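Local coordinates for protein putative phosphatase (Bacteroides thetaiotaomicron, PDB 3KYA) that is a putative phosphatase of unestablished substrate that binds zinc and joins an IPT/TIG domain to what appears to be a six-bladed beta-propeller, at residues G327-H332 and N373-V378. Sequence-based numbering, arbitrary orientation.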
ATOM      1  N   GLY A 327     -19.481   9.575  -9.995  1.00 13.94           N
ATOM      2  CA  GLY A 327     -18.397   9.608 -10.973  1.00 14.02           C
ATOM      3  C   GLY A 327     -18.674  10.631 -12.058  1.00 13.92           C
ATOM      4  O   GLY A 327     -19.561  10.418 -12.894  1.00 14.44           O
ATOM      5  N   VAL A 328     -17.919  11.730 -12.045  1.00 13.55           N
ATOM      6  CA  VAL A 328     -18.089  12.826 -13.010  1.00 13.58           C
ATOM      7  C   VAL A 328     -17.253  12.491 -14.245  1.00 13.59           C
ATOM      8  O   VAL A 328     -16.067  12.783 -14.328  1.00 13.61           O
ATOM      9  CB  VAL A 328     -17.743  14.203 -12.391  1.00 13.66           C
ATOM     10  CG1 VAL A 328     -18.139  15.326 -13.334  1.00 14.07           C
ATOM     11  CG2 VAL A 328     -18.467  14.388 -11.063  1.00 12.73           C
ATOM     12  N   ILE A 329     -17.910  11.808 -15.182  1.00 14.13           N
ATOM     13  CA  ILE A 329     -17.314  11.312 -16.418  1.00 14.31           C
ATOM     14  C   ILE A 329     -16.584  12.374 -17.235  1.00 14.87           C
ATOM     15  O   ILE A 329     -15.441  12.166 -17.658  1.00 15.00           O
ATOM     16  CB  ILE A 329     -18.433  10.690 -17.316  1.00 14.63           C
ATOM     17  CG1 ILE A 329     -19.097   9.499 -16.621  1.00 15.43           C
ATOM     18  CG2 ILE A 329     -17.883  10.277 -18.685  1.00 14.05           C
ATOM     19  CD1 ILE A 329     -20.453   9.103 -17.279  1.00 14.71           C
ATOM     20  N   ASN A 330     -17.229  13.521 -17.431  1.00 14.93           N
ATOM     21  CA  ASN A 330     -16.658  14.565 -18.279  1.00 15.34           C
ATOM     22  C   ASN A 330     -15.702  15.547 -17.589  1.00 15.55           C
ATOM     23  O   ASN A 330     -15.078  16.356 -18.268  1.00 16.85           O
ATOM     24  CB  ASN A 330     -17.772  15.341 -19.020  1.00 15.70           C
ATOM     25  CG  ASN A 330     -18.653  16.189 -18.100  1.00 15.42           C
ATOM     26  OD1 ASN A 330     -18.782  15.935 -16.909  1.00 15.95           O
ATOM     27  ND2 ASN A 330     -19.311  17.185 -18.686  1.00 16.35           N
ATOM     28  N   ASN A 331     -15.563  15.466 -16.266  1.00 15.51           N
ATOM     29  CA  ASN A 331     -14.675  16.385 -15.543  1.00 15.31           C
ATOM     30  C   ASN A 331     -13.605  15.731 -14.654  1.00 14.71           C
ATOM     31  O   ASN A 331     -12.910  16.404 -13.893  1.00 14.27           O
ATOM     32  CB  ASN A 331     -15.516  17.450 -14.831  1.00 15.55           C
ATOM     33  CG  ASN A 331     -16.062  18.487 -15.810  1.00 16.11           C
ATOM     34  OD1 ASN A 331     -15.289  19.182 -16.486  1.00 16.65           O
ATOM     35  ND2 ASN A 331     -17.380  18.615 -15.875  1.00 14.67           N
ATOM     36  N   HIS A 332     -13.492  14.410 -14.777  1.00 14.20           N
ATOM     37  CA  HIS A 332     -12.370  13.625 -14.259  1.00 13.50           C
ATOM     38  C   HIS A 332     -12.164  13.510 -12.746  1.00 13.27           C
ATOM     39  O   HIS A 332     -11.035  13.499 -12.269  1.00 13.47           O
ATOM     40  CB  HIS A 332     -11.092  14.136 -14.968  1.00 13.10           C
ATOM     41  CG  HIS A 332     -11.323  14.470 -16.409  1.00 13.56           C
ATOM     42  ND1 HIS A 332     -11.660  13.515 -17.348  1.00 13.70           N
ATOM     43  CD2 HIS A 332     -11.328  15.658 -17.061  1.00 14.43           C
ATOM     44  CE1 HIS A 332     -11.856  14.102 -18.518  1.00 15.40           C
ATOM     45  NE2 HIS A 332     -11.657  15.402 -18.372  1.00 13.82           N
ATOM     46  N   ASN A 373     -11.761  10.537 -17.753  1.00 13.74           N
ATOM     47  CA  ASN A 373     -13.054   9.958 -18.163  0.50 13.56           C
ATOM     48  C   ASN A 373     -13.365   8.704 -17.343  1.00 13.76           C
ATOM     49  O   ASN A 373     -13.416   7.586 -17.892  1.00 13.52           O
ATOM     50  CB  ASN A 373     -13.149   9.635 -19.674  0.50 13.41           C
ATOM     51  CG  ASN A 373     -13.381  10.859 -20.543  0.50 13.10           C
ATOM     52  OD1 ASN A 373     -14.461  11.028 -21.112  0.50 11.84           O
ATOM     53  ND2 ASN A 373     -12.373  11.702 -20.661  0.50 11.80           N
ATOM     54  N   PRO A 374     -13.559   8.861 -16.018  1.00 13.82           N
ATOM     55  CA  PRO A 374     -13.899   7.714 -15.174  1.00 14.38           C
ATOM     56  C   PRO A 374     -15.316   7.231 -15.489  1.00 14.38           C
ATOM     57  O   PRO A 374     -16.257   8.047 -15.523  1.00 14.62           O
ATOM     58  CB  PRO A 374     -13.831   8.275 -13.755  1.00 13.81           C
ATOM     59  CG  PRO A 374     -14.119   9.740 -13.917  1.00 14.61           C
ATOM     60  CD  PRO A 374     -13.540  10.124 -15.247  1.00 14.28           C
ATOM     61  N   CYS A 375     -15.454   5.933 -15.743  1.00 14.58           N
ATOM     62  CA  CYS A 375     -16.746   5.348 -16.103  1.00 14.42           C
ATOM     63  C   CYS A 375     -17.251   4.380 -15.016  1.00 14.25           C
ATOM     64  O   CYS A 375     -17.157   4.701 -13.828  1.00 14.38           O
ATOM     65  CB  CYS A 375     -16.676   4.754 -17.524  1.00 14.50           C
ATOM     66  SG  CYS A 375     -16.442   6.035 -18.830  1.00 15.34           S
ATOM     67  N   GLN A 376     -17.739   3.199 -15.387  1.00 12.97           N
ATOM     68  CA  GLN A 376     -18.433   2.352 -14.425  1.00 13.21           C
ATOM     69  C   GLN A 376     -17.558   1.877 -13.276  1.00 12.63           C
ATOM     70  O   GLN A 376     -16.399   1.530 -13.473  1.00 13.38           O
ATOM     71  CB  GLN A 376     -19.069   1.141 -15.120  1.00 13.23           C
ATOM     72  CG  GLN A 376     -20.132   0.441 -14.264  1.00 12.85           C
ATOM     73  CD  GLN A 376     -21.002  -0.505 -15.070  1.00 14.12           C
ATOM     74  OE1 GLN A 376     -20.623  -0.923 -16.162  1.00 12.80           O
ATOM     75  NE2 GLN A 376     -22.181  -0.845 -14.530  1.00 13.33           N
ATOM     76  N   GLY A 377     -18.153   1.833 -12.089  1.00 12.73           N
ATOM     77  CA  GLY A 377     -17.475   1.408 -10.882  1.00 12.87           C
ATOM     78  C   GLY A 377     -18.284   0.407 -10.087  1.00 12.81           C
ATOM     79  O   GLY A 377     -19.506   0.380 -10.179  1.00 13.19           O
ATOM     80  N   VAL A 378     -17.587  -0.392  -9.287  1.00 13.04           N
ATOM     81  CA  VAL A 378     -18.208  -1.403  -8.452  1.00 13.97           C
ATOM     82  C   VAL A 378     -17.515  -1.512  -7.100  1.00 13.48           C
ATOM     83  O   VAL A 378     -16.324  -1.241  -6.980  1.00 13.32           O
ATOM     84  CB  VAL A 378     -18.169  -2.789  -9.149  1.00 14.16           C
ATOM     85  CG1 VAL A 378     -18.964  -2.733 -10.437  1.00 17.09           C
ATOM     86  CG2 VAL A 378     -16.726  -3.228  -9.416  1.00 15.97           C
TER
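The backbone N of Asn373 donates a hydrogen bond to His332 ND1, 3.0 Å away, and ties together two neighbouring blades of what the succession of small antiparallel sheets indicates is a six-bladed beta-propeller. His332 ends the turn between strands 323-328 and 333-340 of one blade; Asn373 leads into strand 374-381, the first strand of the next. The donor lies only 7° out of the imidazole plane, so the bond, though somewhat bent, meets ND1 at the ring edge. Histidine suits this place because ND1 can accept without a proton; a neutral ring would then probably carry its proton on NE2. In the conformer described, the Asn373 amide lies beside the ring, pointing the same way but strongly tilted to it, with ND2 3.3 Å from His332 CE1; a second conformer makes this contact less certain than the backbone bond. A leucine in place of His332 would probably leave the Asn373 N-H without this acceptor, removing the hydrogen bond between the two segments. Asparagine, for its part, readily adopts the left-handed backbone conformation found at Asn373, and in this conformer its OD1 makes a weak hydrogen bond to Arg398 NH2.

Proline suits the next place because its compact ring packs against the turn. Pro374 CD lies 3.8 Å from His332 CA, while CG sits 3.6 Å from Val328 O, the carbonyl that also receives weak backbone bonds from Asn331 N and His332 N. The branched side chain of Ile329 suits its buried place because its two branches reach different partners. With CG1 anti to its own carbonyl carbon (chi1 -62°), that methylene reaches to 3.4 Å from Pro374 O, and CG2 touches Cys375 SG more loosely; Arg143 of strand 141-147 packs on both residues. Beyond the side chains, Asn373 CA directs its hydrogen almost straight at Ile329 O, a CA-H...O contact of 3.3 Å with 178° at the hydrogen.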